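Uncharacterized protein (Arthrobacter sp., PDB 3KOP) is of unknown function but has a cyclophilin-like fold and belongs to the DUF3830 family. Local coordinates at residues Met20-Asn25 / Ala37-Asp42. Numbering follows the deposited sequence.
Sequences MARYIN and ALLLDD
Arg-22 and Asp-41 face each other where the antiparallel beta hairpin of strands 23-28 and 33-39, part of the sheet of this cyclophilin-like fold, frays at its open end. The arginine meets the carboxylate side-on in a salt bridge: NE donates to OD2 of Asp-41 and NH2 to OD1, the latter at 2.9 Å, each oxygen being taken on its syn side, with the two flat groups 32° apart. Arginine suits the place because its long chain carries NE and NH2 side by side, so that one nitrogen meets each carboxylate oxygen. With an alanine here instead of Arg-22, the Asp-41 carboxylate would probably lose its charged mate and be freer to turn. One face of the guanidinium lies over CD2 of Leu-39, and Trp-52 of helix 45-54 adds a cation-pi contact. Further along, the strands pair regularly: Ile-24 and Ala-37 form a hydrogen-bonded pair, in which Ile-24 N to Ala-37 O and Ala-37 N to Ile-24 O are both 2.9 Å, and Leu-39 N reaches Arg-22 O at 3.0 Å. On the face toward helix 45-54, branched Ile-24 sets CG2 3.7 Å from CD1 of Leu-39, their side chains crossing at about a right angle, while small Ala-37 lets CG1 of Ile-24 settle beside its CB. Tyr-23 and Leu-38, a non-hydrogen-bonded pair, occupy the other face. With CG of Leu-38 anti to the backbone N (chi1 169°), CD1 lies off-centre over the tyrosine ring in a CH-pi contact, 4.1 Å from its centroid, and also touches CB of Ala-21. Where direct pairing ends, one water accepts from Arg-22 N and donates to Leu-39 O and, at 2.8 Å, to Asp-41 OD2.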
loop_
_atom_site.group_PDB
_atom_site.type_symbol
_atom_site.label_atom_id
_atom_site.label_comp_id
_atom_site.label_asym_id
_atom_site.label_seq_id
_atom_site.Cartn_x
_atom_site.Cartn_y
_atom_site.Cartn_z
HETATM N N MSE F 20 27.501 -17.538 -21.298
HETATM C CA MSE F 20 26.793 -16.885 -22.370
HETATM C C MSE F 20 26.315 -15.473 -22.025
HETATM O O MSE F 20 25.440 -14.975 -22.703
HETATM C CB MSE F 20 25.581 -17.721 -22.794
HETATM C CG MSE F 20 24.447 -17.824 -21.708
HETATM SE SE MSE F 20 22.554 -18.075 -22.346
HETATM C CE MSE F 20 22.254 -16.170 -22.902
ATOM N N ALA F 21 26.864 -14.840 -20.992
ATOM C CA ALA F 21 26.413 -13.525 -20.593
ATOM C C ALA F 21 26.417 -12.604 -21.815
ATOM O O ALA F 21 27.410 -12.528 -22.552
ATOM C CB ALA F 21 27.325 -12.956 -19.480
ATOM N N ARG F 22 25.304 -11.942 -22.063
ATOM C CA ARG F 22 25.318 -10.808 -23.010
ATOM C C ARG F 22 24.958 -9.511 -22.334
ATOM O O ARG F 22 24.264 -9.512 -21.311
ATOM C CB ARG F 22 24.357 -10.994 -24.154
ATOM C CG ARG F 22 23.381 -12.040 -24.030
ATOM C CD ARG F 22 22.434 -12.017 -25.249
ATOM N NE ARG F 22 21.086 -12.354 -24.843
ATOM C CZ ARG F 22 20.060 -12.539 -25.675
ATOM N NH1 ARG F 22 20.189 -12.398 -26.988
ATOM N NH2 ARG F 22 18.886 -12.860 -25.179
ATOM N N TYR F 23 25.396 -8.409 -22.942
ATOM C CA TYR F 23 25.324 -7.103 -22.336
ATOM C C TYR F 23 24.726 -6.089 -23.286
ATOM O O TYR F 23 24.816 -6.227 -24.537
ATOM C CB TYR F 23 26.726 -6.640 -21.921
ATOM C CG TYR F 23 27.353 -7.530 -20.887
ATOM C CD1 TYR F 23 27.210 -7.269 -19.527
ATOM C CD2 TYR F 23 28.066 -8.678 -21.267
ATOM C CE1 TYR F 23 27.769 -8.128 -18.564
ATOM C CE2 TYR F 23 28.615 -9.529 -20.299
ATOM C CZ TYR F 23 28.481 -9.236 -18.975
ATOM O OH TYR F 23 29.048 -10.092 -18.082
ATOM N N ILE F 24 24.098 -5.084 -22.694
ATOM C CA ILE F 24 23.583 -3.942 -23.444
ATOM C C ILE F 24 24.226 -2.666 -22.904
ATOM O O ILE F 24 24.586 -2.576 -21.725
ATOM C CB ILE F 24 22.025 -3.882 -23.379
ATOM C CG1 ILE F 24 21.532 -3.726 -21.919
ATOM C CG2 ILE F 24 21.433 -5.145 -24.046
ATOM C CD1 ILE F 24 20.063 -3.414 -21.763
ATOM N N ASN F 25 24.420 -1.715 -23.791
ATOM C CA ASN F 25 24.799 -0.374 -23.443
ATOM C C ASN F 25 23.561 0.499 -23.337
ATOM O O ASN F 25 22.631 0.411 -24.154
ATOM C CB ASN F 25 25.761 0.191 -24.487
ATOM C CG ASN F 25 27.118 -0.437 -24.409
ATOM O OD1 ASN F 25 27.600 -0.744 -23.309
ATOM N ND2 ASN F 25 27.740 -0.684 -25.566
ATOM N N ALA F 37 24.912 -2.987 -18.914
ATOM C CA ALA F 37 24.016 -3.824 -18.154
ATOM C C ALA F 37 24.076 -5.248 -18.657
ATOM O O ALA F 37 24.152 -5.484 -19.861
ATOM C CB ALA F 37 22.578 -3.281 -18.242
ATOM N N LEU F 38 24.057 -6.177 -17.707
ATOM C CA LEU F 38 23.948 -7.577 -17.969
ATOM C C LEU F 38 22.502 -7.912 -18.210
ATOM O O LEU F 38 21.630 -7.591 -17.413
ATOM C CB LEU F 38 24.442 -8.367 -16.779
ATOM C CG LEU F 38 24.169 -9.854 -16.778
ATOM C CD1 LEU F 38 25.106 -10.538 -17.852
ATOM C CD2 LEU F 38 24.383 -10.422 -15.380
ATOM N N LEU F 39 22.260 -8.630 -19.296
ATOM C CA LEU F 39 20.933 -9.050 -19.632
ATOM C C LEU F 39 20.586 -10.310 -18.842
ATOM O O LEU F 39 21.378 -11.226 -18.798
ATOM C CB LEU F 39 20.910 -9.317 -21.122
ATOM C CG LEU F 39 19.826 -8.734 -21.941
ATOM C CD1 LEU F 39 19.619 -7.244 -21.660
ATOM C CD2 LEU F 39 20.157 -8.979 -23.441
ATOM N N LEU F 40 19.404 -10.344 -18.218
ATOM C CA LEU F 40 19.057 -11.400 -17.271
ATOM C C LEU F 40 18.364 -12.569 -17.995
ATOM O O LEU F 40 17.163 -12.833 -17.818
ATOM C CB LEU F 40 18.206 -10.852 -16.122
ATOM C CG LEU F 40 18.876 -9.790 -15.233
ATOM C CD1 LEU F 40 17.832 -9.299 -14.224
ATOM C CD2 LEU F 40 20.204 -10.275 -14.529
ATOM N N ASP F 41 19.158 -13.247 -18.830
ATOM C CA ASP F 41 18.679 -14.393 -19.622
ATOM C C ASP F 41 18.254 -15.558 -18.763
ATOM O O ASP F 41 17.418 -16.344 -19.193
ATOM C CB ASP F 41 19.747 -14.831 -20.632
ATOM C CG ASP F 41 19.827 -13.902 -21.810
ATOM O OD1 ASP F 41 18.782 -13.689 -22.421
ATOM O OD2 ASP F 41 20.908 -13.397 -22.138
ATOM N N ASP F 42 18.809 -15.672 -17.555
ATOM C CA ASP F 42 18.383 -16.726 -16.615
ATOM C C ASP F 42 16.962 -16.509 -16.050
ATOM O O ASP F 42 16.129 -17.374 -16.162
ATOM C CB ASP F 42 19.411 -16.953 -15.480
ATOM C CG ASP F 42 19.757 -15.684 -14.665
ATOM O OD1 ASP F 42 19.394 -14.509 -15.003
ATOM O OD2 ASP F 42 20.461 -15.885 -13.645
HETATM O O HOH W 1 22.931 -12.695 -20.391
#